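Local coordinates for protein WlaRA, TDP-fucose-3,4-ketoisomerase (Campylobacter jejuni subsp. jejuni 81116, PDB 5TPV) that belongs to the WxcM-like family of the cupin clan and binds thymidine-5'-diphosphate in a pocket shared between two subunits, at residues I45-I57 against E116-E128. Residues are numbered along the deposited sequence; the frame is centred on the assembly and turned at random.
Sequences IRGDHANLNSEFI and EKEYIYDYKYFCE. With TYD (thymidine-5'-diphosphate), chain E.
Glu-118 reaches the turn at Asn-53 and Ser-54 with CG lodged between its own backbone N and carbonyl carbon (chi1 71°) and a further bend at chi2, which turns the carboxylate into the 51-54 turn. Glu-118 OE1 accepts from two main-chain amides: Asn-53 N, almost in line with the C-O bond, and Ser-54 N, on the syn lone pair, each at 3.0 Å from Glu-118 OE1. Glu-118 OE2 is gripped from opposite faces of the carboxylate, by Asn-51 ND2 well above the plane at 2.8 Å and by Ser-54 OG at 2.7 Å. Ser-54 OG is also bonded to Thr-112. Four donors thus fix the rotation of this buried group and would probably favour its charged form.

Beside it, strand 119-120 is the outermost strand, within this chain, of one antiparallel sheet of the cupin fold, bound to strand 46-51 through the hydrogen-bonded pair Ala-50 and Ile-120; the bond from Ile-120 N to Ala-50 O is almost straight (179°). On the Ala-50 side, the Ala-50 CB methyl meets Phe-126 CD1 at 3.5 Å, seating the start of helix 123-136 against the sheet, and Leu-52 CD2 packs on Ile-120 CD1.

The face with Asn-51 and Tyr-119 lines part of the pocket. Tyr-119 lays CE2 over the centre of the His-49 imidazole, with the planes 49° apart, while Asn-51 ND2 sits over a face of the Tyr-119 ring. A weak bond from His-49 ND1 to Asn-51 OD1 helps orient the imidazole, whose His-49 NE2 donates to O2B of thymidine-5'-diphosphate at 2.5 Å. Arg-46 and Gly-47 N hold the same terminal phosphate, and Tyr-119 OH donates to ligand O2A on the inner one at 2.8 Å. Lys-14 of the second subunit also binds this ligand.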
loop_
_atom_site.group_PDB
_atom_site.type_symbol
_atom_site.label_atom_id
_atom_site.label_comp_id
_atom_site.label_asym_id
_atom_site.label_seq_id
_atom_site.Cartn_x
_atom_site.Cartn_y
_atom_site.Cartn_z
ATOM N N ILE B 45 18.993 -9.047 -1.449
ATOM C CA ILE B 45 19.204 -7.722 -2.010
ATOM C C ILE B 45 18.139 -7.397 -3.061
ATOM O O ILE B 45 17.845 -8.231 -3.915
ATOM C CB ILE B 45 20.564 -7.692 -2.721
ATOM C CG1 ILE B 45 21.682 -7.768 -1.687
ATOM C CG2 ILE B 45 20.767 -6.411 -3.526
ATOM C CD1 ILE B 45 23.018 -8.092 -2.317
ATOM N N ARG B 46 17.543 -6.202 -3.011
ATOM C CA ARG B 46 16.576 -5.840 -4.049
ATOM C C ARG B 46 17.053 -4.582 -4.720
ATOM O O ARG B 46 17.992 -3.913 -4.289
ATOM C CB ARG B 46 15.160 -5.586 -3.510
ATOM C CG ARG B 46 14.561 -6.602 -2.528
ATOM C CD ARG B 46 14.041 -7.860 -3.161
ATOM N NE ARG B 46 13.169 -7.655 -4.323
ATOM C CZ ARG B 46 12.286 -8.546 -4.767
ATOM N NH1 ARG B 46 11.587 -8.255 -5.847
ATOM N NH2 ARG B 46 12.112 -9.729 -4.201
ATOM N N GLY B 47 16.371 -4.275 -5.799
ATOM C CA GLY B 47 16.690 -3.139 -6.631
ATOM C C GLY B 47 17.755 -3.488 -7.656
ATOM O O GLY B 47 17.574 -4.395 -8.463
ATOM N N ASP B 48 18.829 -2.705 -7.668
ATOM C CA ASP B 48 19.808 -2.730 -8.758
ATOM C C ASP B 48 19.224 -2.272 -10.106
ATOM O O ASP B 48 19.431 -2.867 -11.182
ATOM C CB ASP B 48 20.485 -4.112 -8.831
ATOM C CG ASP B 48 21.362 -4.400 -7.622
ATOM O OD1 ASP B 48 22.192 -3.531 -7.281
ATOM O OD2 ASP B 48 21.244 -5.514 -7.048
ATOM N N HIS B 49 18.495 -1.166 -10.062
ATOM C CA HIS B 49 18.034 -0.563 -11.299
ATOM C C HIS B 49 17.543 0.848 -11.031
ATOM O O HIS B 49 17.303 1.236 -9.903
ATOM C CB HIS B 49 16.926 -1.388 -11.935
ATOM C CG HIS B 49 15.763 -1.632 -11.019
ATOM N ND1 HIS B 49 14.739 -0.723 -10.851
ATOM C CD2 HIS B 49 15.480 -2.669 -10.187
ATOM C CE1 HIS B 49 13.863 -1.199 -9.974
ATOM N NE2 HIS B 49 14.285 -2.387 -9.565
ATOM N N ALA B 50 17.331 1.578 -12.104
ATOM C CA ALA B 50 16.694 2.876 -12.071
ATOM C C ALA B 50 15.524 2.798 -12.977
ATOM O O ALA B 50 15.384 1.868 -13.810
ATOM C CB ALA B 50 17.665 3.950 -12.529
ATOM N N ASN B 51 14.635 3.759 -12.770
ATOM C CA ASN B 51 13.373 3.793 -13.504
ATOM C C ASN B 51 13.212 5.165 -14.156
ATOM O O ASN B 51 13.403 6.242 -13.505
ATOM C CB ASN B 51 12.160 3.452 -12.605
ATOM C CG ASN B 51 12.233 2.049 -11.990
ATOM O OD1 ASN B 51 13.078 1.763 -11.123
ATOM N ND2 ASN B 51 11.350 1.181 -12.419
ATOM N N LEU B 52 12.914 5.107 -15.460
ATOM C CA LEU B 52 12.835 6.302 -16.323
ATOM C C LEU B 52 11.675 7.248 -15.990
ATOM O O LEU B 52 11.846 8.468 -15.974
ATOM C CB LEU B 52 12.718 5.882 -17.785
ATOM C CG LEU B 52 13.975 5.347 -18.482
ATOM C CD1 LEU B 52 13.560 4.623 -19.746
ATOM C CD2 LEU B 52 14.930 6.505 -18.803
ATOM N N ASN B 53 10.525 6.677 -15.662
ATOM C CA ASN B 53 9.333 7.464 -15.319
ATOM C C ASN B 53 8.863 7.499 -13.868
ATOM O O ASN B 53 8.263 8.483 -13.446
ATOM C CB ASN B 53 8.197 6.964 -16.210
ATOM C CG ASN B 53 8.635 6.882 -17.664
ATOM O OD1 ASN B 53 9.279 7.818 -18.147
ATOM N ND2 ASN B 53 8.287 5.799 -18.359
ATOM N N SER B 54 9.018 6.405 -13.131
ATOM C CA SER B 54 8.316 6.226 -11.869
ATOM C C SER B 54 9.063 6.987 -10.788
ATOM O O SER B 54 10.300 6.975 -10.696
ATOM C CB SER B 54 8.262 4.752 -11.466
ATOM O OG SER B 54 7.617 3.931 -12.429
ATOM N N GLU B 55 8.250 7.584 -9.935
ATOM C CA GLU B 55 8.643 7.984 -8.609
ATOM C C GLU B 55 8.131 6.952 -7.568
ATOM O O GLU B 55 7.227 6.151 -7.836
ATOM C CB GLU B 55 8.028 9.362 -8.360
ATOM C CG GLU B 55 8.580 10.475 -9.218
ATOM C CD GLU B 55 7.711 11.722 -9.143
ATOM O OE1 GLU B 55 7.666 12.402 -8.073
ATOM O OE2 GLU B 55 7.068 12.002 -10.174
ATOM N N PHE B 56 8.724 6.996 -6.389
ATOM C CA PHE B 56 8.559 5.962 -5.366
ATOM C C PHE B 56 8.485 6.615 -4.001
ATOM O O PHE B 56 9.145 7.621 -3.784
ATOM C CB PHE B 56 9.700 4.961 -5.342
ATOM C CG PHE B 56 9.769 4.160 -6.583
ATOM C CD1 PHE B 56 8.873 3.138 -6.798
ATOM C CD2 PHE B 56 10.718 4.443 -7.563
ATOM C CE1 PHE B 56 8.848 2.419 -7.981
ATOM C CE2 PHE B 56 10.722 3.712 -8.757
ATOM C CZ PHE B 56 9.785 2.730 -8.973
ATOM N N ILE B 57 7.647 6.058 -3.121
ATOM C CA ILE B 57 7.904 6.115 -1.667
ATOM C C ILE B 57 8.090 4.720 -1.045
ATOM O O ILE B 57 7.295 3.829 -1.252
ATOM C CB ILE B 57 6.726 6.814 -0.986
ATOM C CG1 ILE B 57 6.669 8.259 -1.411
ATOM C CG2 ILE B 57 6.873 6.871 0.532
ATOM C CD1 ILE B 57 5.382 8.928 -1.014
ATOM N N GLU B 116 8.173 -2.923 -17.913
ATOM C CA GLU B 116 9.520 -3.396 -18.149
ATOM C C GLU B 116 10.390 -2.425 -18.971
ATOM O O GLU B 116 11.593 -2.354 -18.730
ATOM C CB GLU B 116 9.468 -4.757 -18.792
ATOM C CG GLU B 116 8.988 -4.692 -20.224
ATOM C CD GLU B 116 8.675 -6.057 -20.836
ATOM O OE1 GLU B 116 9.369 -7.040 -20.477
ATOM O OE2 GLU B 116 7.759 -6.142 -21.696
ATOM N N LYS B 117 9.778 -1.625 -19.856
ATOM C CA LYS B 117 10.539 -0.773 -20.750
ATOM C C LYS B 117 10.971 0.470 -20.008
ATOM O O LYS B 117 11.624 1.334 -20.623
ATOM C CB LYS B 117 9.677 -0.381 -21.955
ATOM C CG LYS B 117 9.030 -1.504 -22.767
ATOM C CD LYS B 117 9.949 -2.661 -23.121
ATOM C CE LYS B 117 9.203 -3.900 -23.642
ATOM N NZ LYS B 117 8.120 -3.538 -24.586
ATOM N N GLU B 118 10.657 0.594 -18.709
ATOM C CA GLU B 118 11.113 1.777 -18.016
ATOM C C GLU B 118 12.323 1.577 -17.167
ATOM O O GLU B 118 12.848 2.544 -16.542
ATOM C CB GLU B 118 10.017 2.544 -17.263
ATOM C CG GLU B 118 9.502 1.836 -16.013
ATOM C CD GLU B 118 9.376 2.726 -14.783
ATOM O OE1 GLU B 118 9.513 3.990 -14.876
ATOM O OE2 GLU B 118 9.101 2.107 -13.717
ATOM N N TYR B 119 12.771 0.341 -17.168
ATOM C CA TYR B 119 13.872 -0.056 -16.297
ATOM C C TYR B 119 15.220 0.132 -16.971
ATOM O O TYR B 119 15.439 -0.258 -18.133
ATOM C CB TYR B 119 13.781 -1.565 -15.997
ATOM C CG TYR B 119 12.826 -1.988 -14.917
ATOM C CD1 TYR B 119 11.443 -1.961 -15.109
ATOM C CD2 TYR B 119 13.295 -2.414 -13.701
ATOM C CE1 TYR B 119 10.577 -2.381 -14.119
ATOM C CE2 TYR B 119 12.446 -2.851 -12.701
ATOM C CZ TYR B 119 11.081 -2.842 -12.912
ATOM O OH TYR B 119 10.270 -3.321 -11.913
ATOM N N ILE B 120 16.148 0.652 -16.192
ATOM C CA ILE B 120 17.536 0.619 -16.561
ATOM C C ILE B 120 18.283 -0.237 -15.555
ATOM O O ILE B 120 18.415 0.144 -14.397
ATOM C CB ILE B 120 18.097 2.036 -16.580
ATOM C CG1 ILE B 120 17.227 2.877 -17.495
ATOM C CG2 ILE B 120 19.550 2.011 -17.045
ATOM C CD1 ILE B 120 17.439 4.335 -17.228
ATOM N N TYR B 121 18.742 -1.392 -16.037
ATOM C CA TYR B 121 19.472 -2.361 -15.236
ATOM C C TYR B 121 20.988 -2.246 -15.362
ATOM O O TYR B 121 21.734 -2.881 -14.610
ATOM C CB TYR B 121 19.088 -3.765 -15.693
ATOM C CG TYR B 121 17.689 -4.186 -15.296
ATOM C CD1 TYR B 121 17.400 -4.493 -13.974
ATOM C CD2 TYR B 121 16.671 -4.363 -16.240
ATOM C CE1 TYR B 121 16.133 -4.954 -13.590
ATOM C CE2 TYR B 121 15.395 -4.817 -15.866
ATOM C CZ TYR B 121 15.118 -5.109 -14.541
ATOM O OH TYR B 121 13.845 -5.539 -14.122
ATOM N N ASP B 122 21.454 -1.433 -16.296
ATOM C CA ASP B 122 22.887 -1.268 -16.440
ATOM C C ASP B 122 23.373 0.086 -15.962
ATOM O O ASP B 122 23.135 1.110 -16.611
ATOM C CB ASP B 122 23.292 -1.447 -17.906
ATOM C CG ASP B 122 24.810 -1.641 -18.089
ATOM O OD1 ASP B 122 25.156 -2.568 -18.855
ATOM O OD2 ASP B 122 25.637 -0.880 -17.512
ATOM N N TYR B 123 24.113 0.069 -14.862
ATOM C CA TYR B 123 24.545 1.294 -14.202
ATOM C C TYR B 123 25.306 2.246 -15.118
ATOM O O TYR B 123 25.080 3.447 -15.116
ATOM C CB TYR B 123 25.365 0.948 -12.964
ATOM C CG TYR B 123 25.782 2.166 -12.211
ATOM C CD1 TYR B 123 24.855 2.861 -11.449
ATOM C CD2 TYR B 123 27.106 2.629 -12.252
ATOM C CE1 TYR B 123 25.219 3.992 -10.762
ATOM C CE2 TYR B 123 27.486 3.780 -11.582
ATOM C CZ TYR B 123 26.542 4.451 -10.818
ATOM O OH TYR B 123 26.899 5.576 -10.095
ATOM N N LYS B 124 26.201 1.690 -15.909
ATOM C CA LYS B 124 27.007 2.451 -16.860
ATOM C C LYS B 124 26.099 3.301 -17.752
ATOM O O LYS B 124 26.252 4.521 -17.821
ATOM C CB LYS B 124 27.894 1.528 -17.740
ATOM C CG LYS B 124 28.545 0.286 -17.103
ATOM C CD LYS B 124 29.873 0.563 -16.401
ATOM C CE LYS B 124 31.025 0.723 -17.389
ATOM N NZ LYS B 124 31.984 1.787 -16.974
ATOM N N TYR B 125 25.136 2.660 -18.413
ATOM C CA TYR B 125 24.149 3.391 -19.214
ATOM C C TYR B 125 23.167 4.259 -18.404
ATOM O O TYR B 125 22.721 5.305 -18.892
ATOM C CB TYR B 125 23.402 2.423 -20.148
ATOM C CG TYR B 125 24.425 1.729 -21.017
ATOM C CD1 TYR B 125 25.229 2.491 -21.877
ATOM C CD2 TYR B 125 24.670 0.355 -20.893
ATOM C CE1 TYR B 125 26.215 1.897 -22.629
ATOM C CE2 TYR B 125 25.658 -0.253 -21.646
ATOM C CZ TYR B 125 26.414 0.536 -22.507
ATOM O OH TYR B 125 27.394 -0.012 -23.265
ATOM N N PHE B 126 22.863 3.856 -17.170
ATOM C CA PHE B 126 22.156 4.776 -16.251
ATOM C C PHE B 126 22.891 6.117 -16.153
ATOM O O PHE B 126 22.270 7.182 -16.321
ATOM C CB PHE B 126 21.897 4.179 -14.843
ATOM C CG PHE B 126 21.457 5.215 -13.826
ATOM C CD1 PHE B 126 20.222 5.824 -13.939
ATOM C CD2 PHE B 126 22.330 5.667 -12.845
ATOM C CE1 PHE B 126 19.817 6.804 -13.048
ATOM C CE2 PHE B 126 21.938 6.638 -11.951
ATOM C CZ PHE B 126 20.662 7.180 -12.033
ATOM N N CYS B 127 24.196 6.054 -15.882
ATOM C CA CYS B 127 25.003 7.282 -15.723
ATOM C C CYS B 127 25.018 8.104 -17.013
ATOM O O CYS B 127 24.858 9.318 -16.986
ATOM C CB CYS B 127 26.432 6.996 -15.245
ATOM S SG CYS B 127 26.616 6.283 -13.591
ATOM N N GLU B 128 25.122 7.433 -18.148
ATOM C CA GLU B 128 25.130 8.114 -19.456
ATOM C C GLU B 128 23.783 8.797 -19.698
ATOM O O GLU B 128 23.738 9.999 -20.031
ATOM C CB GLU B 128 25.441 7.080 -20.558
ATOM C CG GLU B 128 26.163 7.561 -21.813
ATOM C CD GLU B 128 26.618 6.404 -22.702
ATOM O OE1 GLU B 128 25.779 5.824 -23.449
ATOM O OE2 GLU B 128 27.827 6.066 -22.640
HETATM P PA TYD E . 12.287 -5.651 -9.988
HETATM O O1A TYD E . 13.042 -5.976 -11.255
HETATM O O2A TYD E . 11.823 -4.239 -9.729
HETATM O O3A TYD E . 13.179 -6.128 -8.735
HETATM P PB TYD E . 13.126 -5.322 -7.341
HETATM O O1B TYD E . 14.225 -5.949 -6.517
HETATM O O2B TYD E . 13.385 -3.889 -7.739
HETATM O O3B TYD E . 11.733 -5.584 -6.823
HETATM O "O5'" TYD E . 11.009 -6.626 -9.900
HETATM C "C5'" TYD E . 11.172 -8.010 -9.597
HETATM C "C4'" TYD E . 10.537 -8.850 -10.697
HETATM O "O4'" TYD E . 9.120 -8.897 -10.512
HETATM C "C3'" TYD E . 10.806 -8.255 -12.070
HETATM O "O3'" TYD E . 11.520 -9.193 -12.880
HETATM C "C2'" TYD E . 9.450 -7.962 -12.685
HETATM C "C1'" TYD E . 8.418 -8.394 -11.652
HETATM N N1 TYD E . 7.601 -7.244 -11.260
HETATM C C2 TYD E . 6.285 -7.122 -11.762
HETATM O O2 TYD E . 5.839 -7.999 -12.532
HETATM N N3 TYD E . 5.506 -6.084 -11.427
HETATM C C4 TYD E . 5.955 -5.130 -10.606
HETATM O O4 TYD E . 5.225 -4.165 -10.296
HETATM C C5 TYD E . 7.333 -5.236 -10.066
HETATM C C5M TYD E . 7.875 -4.181 -9.137
HETATM C C6 TYD E . 8.110 -6.323 -10.434
HETATM O O HOH W 1 21.120 -4.466 -12.435
#